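Local coordinates for protein tropomodulin (Caenorhabditis elegans, PDB 1PGV) that probably caps the pointed end of actin filaments, blocking elongation and depolymerization there, and is represented here by its C-terminal domain, at residues A[56-59]-A[60-63]; A[81-84]-A[85-88]; A[168-171]-A[172-176]; A[182-185]-A[186-189]. One frame throughout, in Å; residues are numbered along the deposited sequence. Where two conformers were deposited one is given.

Contact 1 of 4, residues A[56-59]-A[60-63]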
loop_
_atom_site.group_PDB
_atom_site.type_symbol
_atom_site.label_atom_id
_atom_site.label_comp_id
_atom_site.label_asym_id
_atom_site.label_seq_id
_atom_site.Cartn_x
_atom_site.Cartn_y
_atom_site.Cartn_z
ATOM N N LYS A 56 8.487 -16.942 -4.703
ATOM C CA LYS A 56 8.282 -16.040 -3.582
ATOM C C LYS A 56 9.566 -15.384 -3.098
ATOM O O LYS A 56 9.530 -14.316 -2.486
ATOM C CB LYS A 56 7.595 -16.791 -2.438
ATOM C CG LYS A 56 6.336 -17.527 -2.885
ATOM C CD LYS A 56 5.420 -16.625 -3.715
ATOM C CE LYS A 56 4.327 -17.429 -4.408
ATOM N NZ LYS A 56 3.415 -16.576 -5.225
ATOM N N GLU A 57 10.706 -16.013 -3.370
ATOM C CA GLU A 57 11.975 -15.436 -2.953
ATOM C C GLU A 57 12.264 -14.229 -3.838
ATOM O O GLU A 57 12.869 -13.252 -3.399
ATOM C CB GLU A 57 13.104 -16.460 -3.078
ATOM C CG GLU A 57 14.399 -16.019 -2.414
ATOM C CD GLU A 57 15.476 -17.086 -2.474
ATOM O OE1 GLU A 57 15.185 -18.248 -2.107
ATOM O OE2 GLU A 57 16.615 -16.765 -2.881
ATOM N N ARG A 58 11.822 -14.306 -5.091
ATOM C CA ARG A 58 12.013 -13.212 -6.039
ATOM C C ARG A 58 11.099 -12.045 -5.670
ATOM O O ARG A 58 11.494 -10.879 -5.746
ATOM C CB ARG A 58 11.706 -13.679 -7.464
ATOM C CG ARG A 58 12.754 -14.604 -8.072
ATOM C CD ARG A 58 14.055 -13.870 -8.372
ATOM N NE ARG A 58 14.766 -13.471 -7.161
ATOM C CZ ARG A 58 15.909 -12.792 -7.155
ATOM N NH1 ARG A 58 16.472 -12.430 -8.300
ATOM N NH2 ARG A 58 16.493 -12.481 -6.005
ATOM N N ILE A 59 9.871 -12.361 -5.275
ATOM C CA ILE A 59 8.927 -11.327 -4.879
ATOM C C ILE A 59 9.481 -10.645 -3.633
ATOM O O ILE A 59 9.414 -9.422 -3.501
ATOM C CB ILE A 59 7.532 -11.919 -4.589
ATOM C CG1 ILE A 59 6.906 -12.406 -5.899
ATOM C CG2 ILE A 59 6.645 -10.876 -3.915
ATOM C CD1 ILE A 59 5.531 -13.009 -5.751
ATOM N N ARG A 60 10.041 -11.437 -2.723
ATOM C CA ARG A 60 10.623 -10.878 -1.509
ATOM C C ARG A 60 11.808 -9.985 -1.863
ATOM O O ARG A 60 11.988 -8.924 -1.273
ATOM C CB ARG A 60 11.099 -11.988 -0.568
ATOM C CG ARG A 60 10.003 -12.689 0.218
ATOM C CD ARG A 60 10.618 -13.734 1.148
ATOM N NE ARG A 60 9.656 -14.290 2.096
ATOM C CZ ARG A 60 9.959 -15.206 3.013
ATOM N NH1 ARG A 60 11.199 -15.671 3.105
ATOM N NH2 ARG A 60 9.027 -15.655 3.846
ATOM N N SER A 61 12.618 -10.418 -2.826
ATOM C CA SER A 61 13.779 -9.635 -3.236
ATOM C C SER A 61 13.353 -8.354 -3.955
ATOM O O SER A 61 14.019 -7.323 -3.853
ATOM C CB SER A 61 14.697 -10.471 -4.134
ATOM O OG SER A 61 13.994 -10.992 -5.248
ATOM N N LEU A 62 12.237 -8.425 -4.675
ATOM C CA LEU A 62 11.711 -7.268 -5.396
ATOM C C LEU A 62 11.275 -6.204 -4.388
ATOM O O LEU A 62 11.632 -5.032 -4.508
ATOM C CB LEU A 62 10.517 -7.680 -6.257
ATOM C CG LEU A 62 9.802 -6.554 -7.015
ATOM C CD1 LEU A 62 10.754 -5.930 -8.040
ATOM C CD2 LEU A 62 8.566 -7.109 -7.701
ATOM N N ILE A 63 10.495 -6.625 -3.394
ATOM C CA ILE A 63 10.023 -5.715 -2.356
ATOM C C ILE A 63 11.208 -5.073 -1.650
ATOM O O ILE A 63 11.234 -3.866 -1.427
ATOM C CB ILE A 63 9.158 -6.460 -1.311
ATOM C CG1 ILE A 63 7.841 -6.897 -1.953
ATOM C CG2 ILE A 63 8.911 -5.567 -0.104
ATOM C CD1 ILE A 63 7.015 -7.854 -1.111
#
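Arg60, Ser61, Leu62 and Ile63 each give the backbone N-H to the carbonyl four residues earlier, on Lys56, Glu57, Arg58 and Ile59, and the bond from Ile63 N to Ile59 O (3.0 Å, 170°) is the straightest of the four. They belong to helix 56-66, the crossover of a beta-alpha-beta unit between parallel strands 45-47 and 74-76 in the leucine-rich-repeat fold of this domain. In one of the two conformers of Ser61, Arg58 O takes a second donor, Ser61 OG at 2.6 Å, on the same face of the carbonyl plane as Leu62 N. A chi1 of 55° turns this hydroxyl back toward the preceding turn. In that conformer it also sits over one face of the Arg58 guanidinium, with Arg58 NH2 3.0 Å from Ser61 OG but its N-H not directed at the oxygen. Bends at chi2 and chi3 curl the Arg58 chain over Ser61, while its NH1 makes a salt bridge to Glu30 on helix 29-37. Toward the domain core, Ile59 CG2 meets Ile63 CD1 at 4.1 Å, the two branched chains crossing at a slant. Leu62 packs on Ile33 and Leu36 of helix 29-37 and on Phe75 of the sheet. Arg60 stretches back along the helix surface, its CG resting 3.2 Å from Lys56 O.

Contact 2 of 4, residues A[81-84]-A[85-88]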
loop_
_atom_site.group_PDB
_atom_site.type_symbol
_atom_site.label_atom_id
_atom_site.label_comp_id
_atom_site.label_asym_id
_atom_site.label_seq_id
_atom_site.Cartn_x
_atom_site.Cartn_y
_atom_site.Cartn_z
ATOM N N ALA A 81 -0.915 -14.152 -5.541
ATOM C CA ALA A 81 -0.983 -15.242 -4.573
ATOM C C ALA A 81 0.042 -15.114 -3.449
ATOM O O ALA A 81 0.578 -16.116 -2.981
ATOM C CB ALA A 81 -0.810 -16.585 -5.289
ATOM N N ILE A 82 0.320 -13.888 -3.013
ATOM C CA ILE A 82 1.278 -13.693 -1.932
ATOM C C ILE A 82 0.572 -13.754 -0.582
ATOM O O ILE A 82 -0.622 -13.480 -0.483
ATOM C CB ILE A 82 2.014 -12.343 -2.052
ATOM C CG1 ILE A 82 1.001 -11.199 -2.159
ATOM C CG2 ILE A 82 2.944 -12.368 -3.259
ATOM C CD1 ILE A 82 1.636 -9.822 -2.117
ATOM N N SER A 83 1.318 -14.137 0.448
ATOM C CA SER A 83 0.776 -14.237 1.801
ATOM C C SER A 83 1.595 -13.344 2.724
ATOM O O SER A 83 2.522 -12.673 2.281
ATOM C CB SER A 83 0.834 -15.687 2.294
ATOM O OG SER A 83 2.172 -16.079 2.535
ATOM N N ASP A 84 1.259 -13.337 4.010
ATOM C CA ASP A 84 1.977 -12.502 4.962
ATOM C C ASP A 84 3.494 -12.646 4.921
ATOM O O ASP A 84 4.214 -11.660 5.065
ATOM C CB ASP A 84 1.488 -12.779 6.385
ATOM C CG ASP A 84 0.152 -12.134 6.679
ATOM O OD1 ASP A 84 -0.517 -11.672 5.726
ATOM O OD2 ASP A 84 -0.229 -12.090 7.868
ATOM N N SER A 85 3.982 -13.866 4.727
ATOM C CA SER A 85 5.421 -14.088 4.694
ATOM C C SER A 85 6.123 -13.278 3.602
ATOM O O SER A 85 7.202 -12.732 3.832
ATOM C CB SER A 85 5.723 -15.584 4.540
ATOM O OG SER A 85 4.965 -16.162 3.494
ATOM N N GLU A 86 5.510 -13.181 2.427
ATOM C CA GLU A 86 6.113 -12.421 1.334
ATOM C C GLU A 86 5.834 -10.922 1.424
ATOM O O GLU A 86 6.659 -10.109 1.012
ATOM C CB GLU A 86 5.614 -12.921 -0.029
ATOM C CG GLU A 86 6.000 -14.347 -0.382
ATOM C CD GLU A 86 5.091 -15.374 0.260
ATOM O OE1 GLU A 86 3.860 -15.283 0.061
ATOM O OE2 GLU A 86 5.607 -16.273 0.955
ATOM N N ALA A 87 4.675 -10.559 1.964
ATOM C CA ALA A 87 4.286 -9.157 2.067
ATOM C C ALA A 87 4.805 -8.397 3.286
ATOM O O ALA A 87 4.707 -7.168 3.342
ATOM C CB ALA A 87 2.767 -9.042 1.995
ATOM N N ARG A 88 5.364 -9.111 4.258
ATOM C CA ARG A 88 5.876 -8.463 5.463
ATOM C C ARG A 88 6.905 -7.382 5.136
ATOM O O ARG A 88 6.980 -6.359 5.817
ATOM C CB ARG A 88 6.506 -9.501 6.394
ATOM C CG ARG A 88 5.987 -9.453 7.823
ATOM C CD ARG A 88 5.333 -10.772 8.213
ATOM N NE ARG A 88 6.264 -11.893 8.102
ATOM C CZ ARG A 88 5.923 -13.171 8.246
ATOM N NH1 ARG A 88 4.665 -13.498 8.509
ATOM N NH2 ARG A 88 6.841 -14.122 8.119
HETATM O O HOH W 1 2.026 -17.604 -1.333
#
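Glu86 folds its carboxylate back onto Ser83, where OE1 takes a nearly straight bond from Ser83 N (2.8 Å, 163°) and a second from Ser83 OG at 3.1 Å. This is one half of a capping box: Ser83 is the N-cap of the short helix 84-87, and the side chain three residues on accepts from its backbone N-H, in a loop-to-helix corner of the leucine-rich-repeat fold. The two donors reach OE1 from the same face of the carboxylate plane, Ser83 N nearly in line with the C-O bond and the hydroxyl on the syn side but tilted about 33° out of the plane. Glu86 gets there by a bend at chi2 (81°), which swings the acid toward the start of the helix. Its other oxygen, OE2, takes Ser85 OG at 2.6 Å from well above the plane, and a water donates to both Ala81 O and OE1. Several donors thus hold the carboxylate against rotation, and the nearby helix start would probably favour its negative charge. Ser83 O accepts from Ala87 N at 3.0 Å and more weakly from Glu86 N. Farther along, the bent Arg88 chain lays a guanidinium face over Ser85 CA, 3.6 Å below its plane, whereas the Asp84 carboxylate turns to Thr111. On the buried side Ile82 rests on Ile59 of helix 56-66 and Ala87 on Leu114 of helix 112-121. Ile82 CD1 and Ala87 CB themselves come to 4.3 Å of each other.

Contact 3 of 4, residues A[168-171]-A[172-176]; sequences SMEA and RHRVS
The Arg174 guanidinium receives Glu170 at its edge: Glu170 OE2 lies in the guanidinium plane, 2.9 Å from Arg174 NH1, and the carboxylate is turned only 12° from coplanarity. NH1 meets the oxygen nearly in line with its C-O bond, completing a salt bridge, while NH2 of the same group pairs with Glu154 of helix 143-155. The two chains run side by side in the same direction, so their methylenes also touch, Glu170 CG to Arg174 CD at 3.6 Å. The turn at chi3 (72°) carries the Arg174 headgroup out along the glutamate. A leucine in its place would probably leave both Glu170 and Glu154 without their positive partner and the Glu170 carboxylate freer to turn. At the start of the helix Ser168 is the N-cap, its OG accepting from Ala171 N at 3.2 Å, while Ser168 O takes Arg172 N. Val175 CG2 lies 3.1 Å from Ala171 O, and both residues pack on Phe166. Farther on, Ser176 OG reaches back to His173 O at 2.7 Å. The serine N-cap and the i to i+4 salt bridge, each a familiar helix feature, together mark the first turns of helix 169-190, the last helix of the leucine-rich-repeat domain.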
loop_
_atom_site.group_PDB
_atom_site.type_symbol
_atom_site.label_atom_id
_atom_site.label_comp_id
_atom_site.label_asym_id
_atom_site.label_seq_id
_atom_site.Cartn_x
_atom_site.Cartn_y
_atom_site.Cartn_z
ATOM N N SER A 168 -17.921 -2.041 10.109
ATOM C CA SER A 168 -18.251 -1.080 11.149
ATOM C C SER A 168 -18.752 0.249 10.593
ATOM O O SER A 168 -18.073 0.872 9.778
ATOM C CB SER A 168 -17.020 -0.812 12.020
ATOM O OG SER A 168 -17.236 0.301 12.871
ATOM N N MET A 169 -19.932 0.672 11.047
ATOM C CA MET A 169 -20.526 1.950 10.637
ATOM C C MET A 169 -19.591 3.103 10.979
ATOM O O MET A 169 -19.346 3.999 10.155
ATOM C CB MET A 169 -21.848 2.179 11.372
ATOM C CG MET A 169 -22.971 1.299 10.912
ATOM S SD MET A 169 -23.263 1.593 9.178
ATOM C CE MET A 169 -24.035 3.223 9.253
ATOM N N GLU A 170 -19.086 3.084 12.210
ATOM C CA GLU A 170 -18.182 4.119 12.684
ATOM C C GLU A 170 -16.907 4.182 11.852
ATOM O O GLU A 170 -16.422 5.271 11.534
ATOM C CB GLU A 170 -17.811 3.882 14.149
ATOM C CG GLU A 170 -17.076 5.052 14.788
ATOM C CD GLU A 170 -16.584 4.742 16.189
ATOM O OE1 GLU A 170 -17.235 3.925 16.875
ATOM O OE2 GLU A 170 -15.558 5.322 16.606
ATOM N N ALA A 171 -16.350 3.022 11.512
ATOM C CA ALA A 171 -15.131 3.001 10.711
ATOM C C ALA A 171 -15.440 3.575 9.329
ATOM O O ALA A 171 -14.732 4.462 8.847
ATOM C CB ALA A 171 -14.595 1.572 10.582
ATOM N N ARG A 172 -16.501 3.073 8.703
ATOM C CA ARG A 172 -16.890 3.543 7.372
ATOM C C ARG A 172 -17.034 5.066 7.349
ATOM O O ARG A 172 -16.492 5.740 6.465
ATOM C CB ARG A 172 -18.205 2.884 6.947
ATOM C CG ARG A 172 -18.122 1.367 6.851
ATOM C CD ARG A 172 -19.437 0.747 6.398
ATOM N NE ARG A 172 -19.824 1.214 5.072
ATOM C CZ ARG A 172 -20.839 0.722 4.375
ATOM N NH1 ARG A 172 -21.578 -0.262 4.878
ATOM N NH2 ARG A 172 -21.122 1.216 3.177
ATOM N N HIS A 173 -17.754 5.602 8.333
ATOM C CA HIS A 173 -17.976 7.041 8.444
ATOM C C HIS A 173 -16.689 7.830 8.681
ATOM O O HIS A 173 -16.415 8.810 7.981
ATOM C CB HIS A 173 -18.964 7.334 9.578
ATOM C CG HIS A 173 -19.131 8.792 9.876
ATOM N ND1 HIS A 173 -19.718 9.674 8.992
ATOM C CD2 HIS A 173 -18.781 9.525 10.960
ATOM C CE1 HIS A 173 -19.724 10.885 9.520
ATOM N NE2 HIS A 173 -19.160 10.823 10.713
ATOM N N ARG A 174 -15.897 7.415 9.665
ATOM C CA ARG A 174 -14.663 8.129 9.961
ATOM C C ARG A 174 -13.658 8.047 8.814
ATOM O O ARG A 174 -12.934 9.007 8.540
ATOM C CB ARG A 174 -14.061 7.611 11.269
ATOM C CG ARG A 174 -15.002 7.827 12.449
ATOM C CD ARG A 174 -14.433 7.353 13.774
ATOM N NE ARG A 174 -13.372 8.216 14.275
ATOM C CZ ARG A 174 -12.997 8.261 15.548
ATOM N NH1 ARG A 174 -13.603 7.492 16.444
ATOM N NH2 ARG A 174 -12.017 9.067 15.926
ATOM N N VAL A 175 -13.621 6.911 8.129
ATOM C CA VAL A 175 -12.709 6.748 7.007
ATOM C C VAL A 175 -13.157 7.648 5.853
ATOM O O VAL A 175 -12.351 8.401 5.304
ATOM C CB VAL A 175 -12.650 5.277 6.556
ATOM C CG1 VAL A 175 -11.969 5.156 5.200
ATOM C CG2 VAL A 175 -11.857 4.475 7.589
ATOM N N SER A 176 -14.435 7.583 5.502
ATOM C CA SER A 176 -14.961 8.418 4.423
ATOM C C SER A 176 -14.689 9.898 4.705
ATOM O O SER A 176 -14.231 10.633 3.826
ATOM C CB SER A 176 -16.463 8.187 4.257
ATOM O OG SER A 176 -17.167 8.567 5.426
#

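Contact 4 of 4, residues A[182-185]-A[186-189]; sequences NYER and VRLR
Arg187 grips Glu184 side-on with two nitrogens converging on one oxygen: Glu184 OE1 lies 2.9 Å from Arg187 NE and 2.8 Å from Arg187 NH2. NH2 uses the syn lone pair of OE1, while NE comes on the same syn side but tilted out of the carboxylate plane, and the oxygen stays close to the guanidinium plane; NE adds a weak bond to OE2. Because both bonds end on OE1 the grip is forked, and the carboxylate and guanidinium planes stand 43° apart. Glu184 is bent at chi2 (-56°) and Arg187 at chi3 (69°), and these two kinks bring the groups together where they lie alongside each other. A methionine in place of Arg187 would probably leave the Glu184 carboxylate without its charged mate and free to swing. The pair is an i to i+3 bridge on the outer part of helix 169-190, which runs on beyond the sheet of the leucine-rich-repeat domain. Tyr183, its ring carried by a CG anti to the backbone N, brings CE1 to 4.4 Å from Arg187 CD, an oblique apolar touch. Asn182 turns inward instead, its ND2 bonded to Leu159 O and Asn156 O. Val186 CG2 sits 3.5 Å from Asn182 O, and Leu188 CG comes to 3.3 Å from Glu184 O. Arg185 is extended from CG to NE and makes a long, weak ion pair with Glu157, while its carbonyl O accepts from Arg189 N at 3.1 Å.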
loop_
_atom_site.group_PDB
_atom_site.type_symbol
_atom_site.label_atom_id
_atom_site.label_comp_id
_atom_site.label_asym_id
_atom_site.label_seq_id
_atom_site.Cartn_x
_atom_site.Cartn_y
_atom_site.Cartn_z
ATOM N N ASN A 182 -8.971 14.865 3.198
ATOM C CA ASN A 182 -7.693 14.861 2.492
ATOM C C ASN A 182 -7.853 15.317 1.041
ATOM O O ASN A 182 -6.993 16.017 0.508
ATOM C CB ASN A 182 -7.061 13.465 2.533
ATOM C CG ASN A 182 -6.655 13.056 3.941
ATOM O OD1 ASN A 182 -6.626 13.883 4.850
ATOM N ND2 ASN A 182 -6.317 11.778 4.121
ATOM N N TYR A 183 -8.950 14.927 0.408
ATOM C CA TYR A 183 -9.185 15.327 -0.972
ATOM C C TYR A 183 -9.341 16.847 -1.028
ATOM O O TYR A 183 -8.834 17.500 -1.943
ATOM C CB TYR A 183 -10.435 14.639 -1.517
ATOM C CG TYR A 183 -10.791 15.035 -2.933
ATOM C CD1 TYR A 183 -11.571 16.162 -3.190
ATOM C CD2 TYR A 183 -10.342 14.283 -4.018
ATOM C CE1 TYR A 183 -11.901 16.528 -4.496
ATOM C CE2 TYR A 183 -10.664 14.640 -5.327
ATOM C CZ TYR A 183 -11.442 15.761 -5.557
ATOM O OH TYR A 183 -11.769 16.110 -6.850
ATOM N N GLU A 184 -10.038 17.409 -0.043
ATOM C CA GLU A 184 -10.237 18.859 0.006
ATOM C C GLU A 184 -8.923 19.591 0.246
ATOM O O GLU A 184 -8.710 20.693 -0.266
ATOM C CB GLU A 184 -11.245 19.223 1.095
ATOM C CG GLU A 184 -12.674 18.926 0.701
ATOM C CD GLU A 184 -13.050 19.631 -0.588
ATOM O OE1 GLU A 184 -12.849 20.862 -0.655
ATOM O OE2 GLU A 184 -13.535 18.960 -1.526
ATOM N N ARG A 185 -8.041 18.976 1.026
ATOM C CA ARG A 185 -6.740 19.561 1.318
ATOM C C ARG A 185 -5.953 19.702 0.012
ATOM O O ARG A 185 -5.309 20.729 -0.232
ATOM C CB ARG A 185 -5.992 18.668 2.315
ATOM C CG ARG A 185 -4.611 19.152 2.710
ATOM C CD ARG A 185 -4.239 18.628 4.098
ATOM N NE ARG A 185 -2.801 18.450 4.255
ATOM C CZ ARG A 185 -2.097 17.534 3.597
ATOM N NH1 ARG A 185 -2.709 16.723 2.747
ATOM N NH2 ARG A 185 -0.788 17.417 3.793
ATOM N N VAL A 186 -6.024 18.671 -0.828
ATOM C CA VAL A 186 -5.340 18.669 -2.118
ATOM C C VAL A 186 -5.959 19.699 -3.065
ATOM O O VAL A 186 -5.244 20.449 -3.733
ATOM C CB VAL A 186 -5.419 17.277 -2.796
ATOM C CG1 VAL A 186 -4.926 17.359 -4.242
ATOM C CG2 VAL A 186 -4.582 16.269 -2.012
ATOM N N ARG A 187 -7.287 19.720 -3.117
ATOM C CA ARG A 187 -8.013 20.646 -3.985
ATOM C C ARG A 187 -7.631 22.088 -3.669
ATOM O O ARG A 187 -7.305 22.867 -4.569
ATOM C CB ARG A 187 -9.524 20.453 -3.814
ATOM C CG ARG A 187 -10.374 21.211 -4.831
ATOM C CD ARG A 187 -11.863 20.964 -4.628
ATOM N NE ARG A 187 -12.361 21.563 -3.392
ATOM C CZ ARG A 187 -12.668 22.848 -3.250
ATOM N NH1 ARG A 187 -12.536 23.679 -4.275
ATOM N NH2 ARG A 187 -13.100 23.305 -2.079
ATOM N N LEU A 188 -7.654 22.442 -2.388
ATOM C CA LEU A 188 -7.307 23.798 -1.985
ATOM C C LEU A 188 -5.846 24.124 -2.274
ATOM O O LEU A 188 -5.521 25.251 -2.662
ATOM C CB LEU A 188 -7.613 24.009 -0.494
ATOM C CG LEU A 188 -9.099 23.980 -0.120
ATOM C CD1 LEU A 188 -9.265 24.294 1.366
ATOM C CD2 LEU A 188 -9.867 24.999 -0.961
ATOM N N ARG A 189 -4.958 23.150 -2.087
ATOM C CA ARG A 189 -3.547 23.402 -2.348
ATOM C C ARG A 189 -3.353 23.647 -3.842
ATOM O O ARG A 189 -2.536 24.473 -4.237
ATOM C CB ARG A 189 -2.686 22.224 -1.885
ATOM C CG ARG A 189 -1.201 22.557 -1.793
ATOM C CD ARG A 189 -0.442 21.511 -0.982
ATOM N NE ARG A 189 -0.341 20.231 -1.676
ATOM C CZ ARG A 189 0.350 20.044 -2.797
ATOM N NH1 ARG A 189 1.001 21.060 -3.352
ATOM N NH2 ARG A 189 0.400 18.841 -3.358
#

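Overall arrangement
Contacts 1 and 2 are neighbours near the N-terminal end of the domain, with centres about 10 Å apart, and they touch: Lys56 CB packs on Glu86 CG at 3.6 Å, and Arg60 NE makes a weak hydrogen bond to Ser85 O. Contacts 3 and 4 sit at the other end, both on helix 169-190, with centres about 20 Å apart and nearest atoms about 7 Å apart. The two pairs are well separated: contact 1 lies about 36 Å, centre to centre, from contact 4, on opposite sides of the chain's centre, and contact 2 about 27 Å from contact 3. The parallel sheet, from strand 45-47 to strand 161-163, spans the distance between the two ends.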